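Local coordinates for putative aliphatic sulfonates-binding protein (Escherichia coli, PDB 2X26), which probably serves as the periplasmic binding protein of an ABC transport system that takes up aliphatic sulfonates, at residues A[211-216]-A[243-248]. Sequence-based numbering, arbitrary orientation.
Sequences EADALT and DHRPPT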
ATOM      1  N   GLU A 211       3.221   9.036 -12.585  1.00  8.43           N
ATOM      2  CA  GLU A 211       4.330   9.386 -13.510  1.00  8.22           C
ATOM      3  C   GLU A 211       5.680   8.974 -12.910  1.00  8.22           C
ATOM      4  O   GLU A 211       6.586   8.498 -13.604  1.00  8.31           O
ATOM      5  CB  GLU A 211       4.394  10.885 -13.789  1.00  8.86           C
ATOM      6  CG  GLU A 211       3.253  11.440 -14.586  1.00 13.59           C
ATOM      7  CD  GLU A 211       3.373  12.949 -14.727  1.00 22.08           C
ATOM      8  OE1 GLU A 211       4.459  13.439 -15.136  1.00 26.38           O
ATOM      9  OE2 GLU A 211       2.404  13.657 -14.387  1.00 25.98           O
ATOM     10  N   ALA A 212       5.817   9.206 -11.616  1.00  5.67           N
ATOM     11  CA  ALA A 212       7.048   8.878 -10.930  1.00  5.79           C
ATOM     12  C   ALA A 212       7.261   7.371 -10.883  1.00  5.53           C
ATOM     13  O   ALA A 212       8.393   6.904 -11.116  1.00  6.22           O
ATOM     14  CB  ALA A 212       7.053   9.483  -9.476  1.00  3.79           C
ATOM     15  N   ASP A 213       6.198   6.590 -10.656  1.00  4.94           N
ATOM     16  CA  ASP A 213       6.322   5.130 -10.640  1.00  5.81           C
ATOM     17  C   ASP A 213       6.802   4.646 -12.023  1.00  6.09           C
ATOM     18  O   ASP A 213       7.663   3.764 -12.090  1.00  6.33           O
ATOM     19  CB  ASP A 213       4.980   4.475 -10.257  1.00  7.45           C
ATOM     20  CG  ASP A 213       5.124   3.010  -9.859  1.00 11.18           C
ATOM     21  OD1 ASP A 213       5.674   2.201 -10.650  1.00 12.30           O
ATOM     22  OD2 ASP A 213       4.632   2.635  -8.789  1.00 13.07           O
ATOM     23  N   ALA A 214       6.340   5.295 -13.082  1.00  5.73           N
ATOM     24  CA  ALA A 214       6.723   4.894 -14.458  1.00  6.42           C
ATOM     25  C   ALA A 214       8.235   5.049 -14.750  1.00  6.92           C
ATOM     26  O   ALA A 214       8.786   4.406 -15.684  1.00  6.10           O
ATOM     27  CB  ALA A 214       5.956   5.661 -15.417  1.00  6.75           C
ATOM     28  N   LEU A 215       8.895   5.916 -13.979  1.00  6.48           N
ATOM     29  CA  LEU A 215      10.353   6.047 -14.083  1.00  6.09           C
ATOM     30  C   LEU A 215      11.036   4.740 -13.787  1.00  6.74           C
ATOM     31  O   LEU A 215      12.150   4.533 -14.268  1.00  5.83           O
ATOM     32  CB  LEU A 215      10.894   7.163 -13.156  1.00  3.87           C
ATOM     33  CG  LEU A 215      10.325   8.561 -13.460  1.00  5.86           C
ATOM     34  CD1 LEU A 215      10.809   9.556 -12.395  1.00 11.02           C
ATOM     35  CD2 LEU A 215      10.664   9.088 -14.878  1.00 11.16           C
ATOM     36  N   THR A 216      10.425   3.862 -12.967  1.00  6.51           N
ATOM     37  CA  THR A 216      11.043   2.562 -12.700  1.00  9.04           C
ATOM     38  C   THR A 216      11.136   1.725 -13.976  1.00 10.63           C
ATOM     39  O   THR A 216      11.948   0.797 -14.036  1.00 10.40           O
ATOM     40  CB  THR A 216      10.333   1.712 -11.610  1.00  9.36           C
ATOM     41  OG1 THR A 216       9.028   1.332 -12.067  1.00  9.19           O
ATOM     42  CG2 THR A 216      10.262   2.472 -10.295  1.00 11.08           C
ATOM     43  N   ASP A 243      10.781  -6.400 -10.949  1.00  5.78           N
ATOM     44  CA  ASP A 243      10.270  -7.397 -11.880  1.00  5.85           C
ATOM     45  C   ASP A 243       8.961  -8.101 -11.378  1.00  7.32           C
ATOM     46  O   ASP A 243       8.264  -8.730 -12.174  1.00  9.18           O
ATOM     47  CB  ASP A 243      11.344  -8.435 -12.163  1.00  4.93           C
ATOM     48  CG  ASP A 243      12.432  -7.919 -13.065  1.00  6.25           C
ATOM     49  OD1 ASP A 243      12.186  -6.873 -13.730  1.00  7.76           O
ATOM     50  OD2 ASP A 243      13.517  -8.580 -13.138  1.00  8.86           O
ATOM     51  N   HIS A 244       8.653  -8.029 -10.088  1.00  5.03           N
ATOM     52  CA  HIS A 244       7.421  -8.653  -9.583  1.00  6.48           C
ATOM     53  C   HIS A 244       6.243  -7.679  -9.586  1.00  6.92           C
ATOM     54  O   HIS A 244       5.171  -8.032  -9.094  1.00  8.48           O
ATOM     55  CB  HIS A 244       7.619  -9.207  -8.170  1.00  5.47           C
ATOM     56  CG  HIS A 244       8.732 -10.197  -8.073  1.00  7.75           C
ATOM     57  ND1 HIS A 244       9.564 -10.275  -6.976  1.00 10.21           N
ATOM     58  CD2 HIS A 244       9.161 -11.140  -8.947  1.00  6.30           C
ATOM     59  CE1 HIS A 244      10.453 -11.233  -7.173  1.00 11.98           C
ATOM     60  NE2 HIS A 244      10.231 -11.777  -8.363  1.00  9.63           N
ATOM     61  N   ARG A 245       6.440  -6.462 -10.108  1.00  6.72           N
ATOM     62  CA  ARG A 245       5.368  -5.443 -10.093  1.00  8.03           C
ATOM     63  C   ARG A 245       4.755  -5.271 -11.454  1.00  8.65           C
ATOM     64  O   ARG A 245       5.478  -5.340 -12.487  1.00  9.04           O
ATOM     65  CB  ARG A 245       5.949  -4.085  -9.725  1.00  7.37           C
ATOM     66  CG  ARG A 245       6.524  -4.076  -8.302  1.00  9.60           C
ATOM     67  CD  ARG A 245       7.235  -2.759  -8.135  1.00 12.05           C
ATOM     68  NE  ARG A 245       6.305  -1.715  -7.711  1.00 11.07           N
ATOM     69  CZ  ARG A 245       6.054  -0.566  -8.339  1.00 13.42           C
ATOM     70  NH1 ARG A 245       6.601  -0.264  -9.531  1.00 12.12           N
ATOM     71  NH2 ARG A 245       5.199   0.287  -7.739  1.00 15.38           N
ATOM     72  N   PRO A 246       3.435  -5.104 -11.495  1.00  9.71           N
ATOM     73  CA  PRO A 246       2.819  -4.795 -12.778  1.00 10.29           C
ATOM     74  C   PRO A 246       3.030  -3.308 -13.109  1.00  9.37           C
ATOM     75  O   PRO A 246       3.446  -2.537 -12.241  1.00  7.42           O
ATOM     76  CB  PRO A 246       1.316  -5.043 -12.487  1.00  9.87           C
ATOM     77  CG  PRO A 246       1.157  -4.634 -11.107  1.00 10.57           C
ATOM     78  CD  PRO A 246       2.442  -5.091 -10.396  1.00 10.00           C
ATOM     79  N   PRO A 247       2.725  -2.884 -14.354  1.00  9.83           N
ATOM     80  CA  PRO A 247       2.750  -1.433 -14.579  1.00 10.77           C
ATOM     81  C   PRO A 247       1.771  -0.744 -13.619  1.00 10.73           C
ATOM     82  O   PRO A 247       0.654  -1.249 -13.404  1.00 10.86           O
ATOM     83  CB  PRO A 247       2.258  -1.309 -16.043  1.00 11.10           C
ATOM     84  CG  PRO A 247       2.713  -2.628 -16.685  1.00 12.20           C
ATOM     85  CD  PRO A 247       2.404  -3.638 -15.589  1.00 10.43           C
ATOM     86  N   THR A 248       2.193   0.348 -12.994  1.00 12.19           N
ATOM     87  CA  THR A 248       1.364   0.985 -11.999  1.00 14.79           C
ATOM     88  C   THR A 248       0.450   1.989 -12.653  1.00 14.44           C
ATOM     89  O   THR A 248       0.841   2.664 -13.619  1.00 16.50           O
ATOM     90  CB  THR A 248       2.242   1.731 -11.025  1.00 17.05           C
ATOM     91  OG1 THR A 248       2.910   0.752 -10.238  1.00 19.97           O
ATOM     92  CG2 THR A 248       1.413   2.667 -10.078  1.00 18.92           C
TER
HETATM   93  O   HOH W   1       4.899   1.598 -13.151  1.00 27.48           O
HETATM   94  O   HOH W   2       8.223  -1.363 -11.527  1.00 24.30           O
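Asp213 and Arg245 illustrate the end-on, bidentate salt bridge: the two side chains approach from opposite directions and their flat groups lie nearly coplanar, 15° apart. Arg245 NH2 meets the syn lone pair of Asp213 OD2 at 2.6 Å, almost straight at 176°, while Arg245 NH1 reaches Asp213 OD1 at 2.9 Å from slightly out of the carboxylate plane. A bend in the arginine chain (chi3 86°) presents the NH1/NH2 edge of the guanidinium to Asp213. Thr248 crosses the aspartate at about a right angle, and Thr248 OG1 gives Asp213 OD2 a weak bond of 2.9 Å. One water links Asp213 OD1 to Thr248 N; another, in the guanidinium plane, joins Arg245 NH1 to Thr216 OG1, a hydroxyl that itself donates to Asp213 O at 2.8 Å. Arg245 also packs on Ile14 and, through NH2, hydrogen-bonds a glycerol, probably from the crystallisation liquor. An alanine at Asp213 would remove both acceptors, probably leaving the guanidinium charge without its mate and less firmly fixed, and Thr248 OG1 without this partner. Charge and hydrogen bonding thus act together, pinning the loop between helices 235-243 and 255-270 to helix 199-218 and probably favouring an ionised carboxylate.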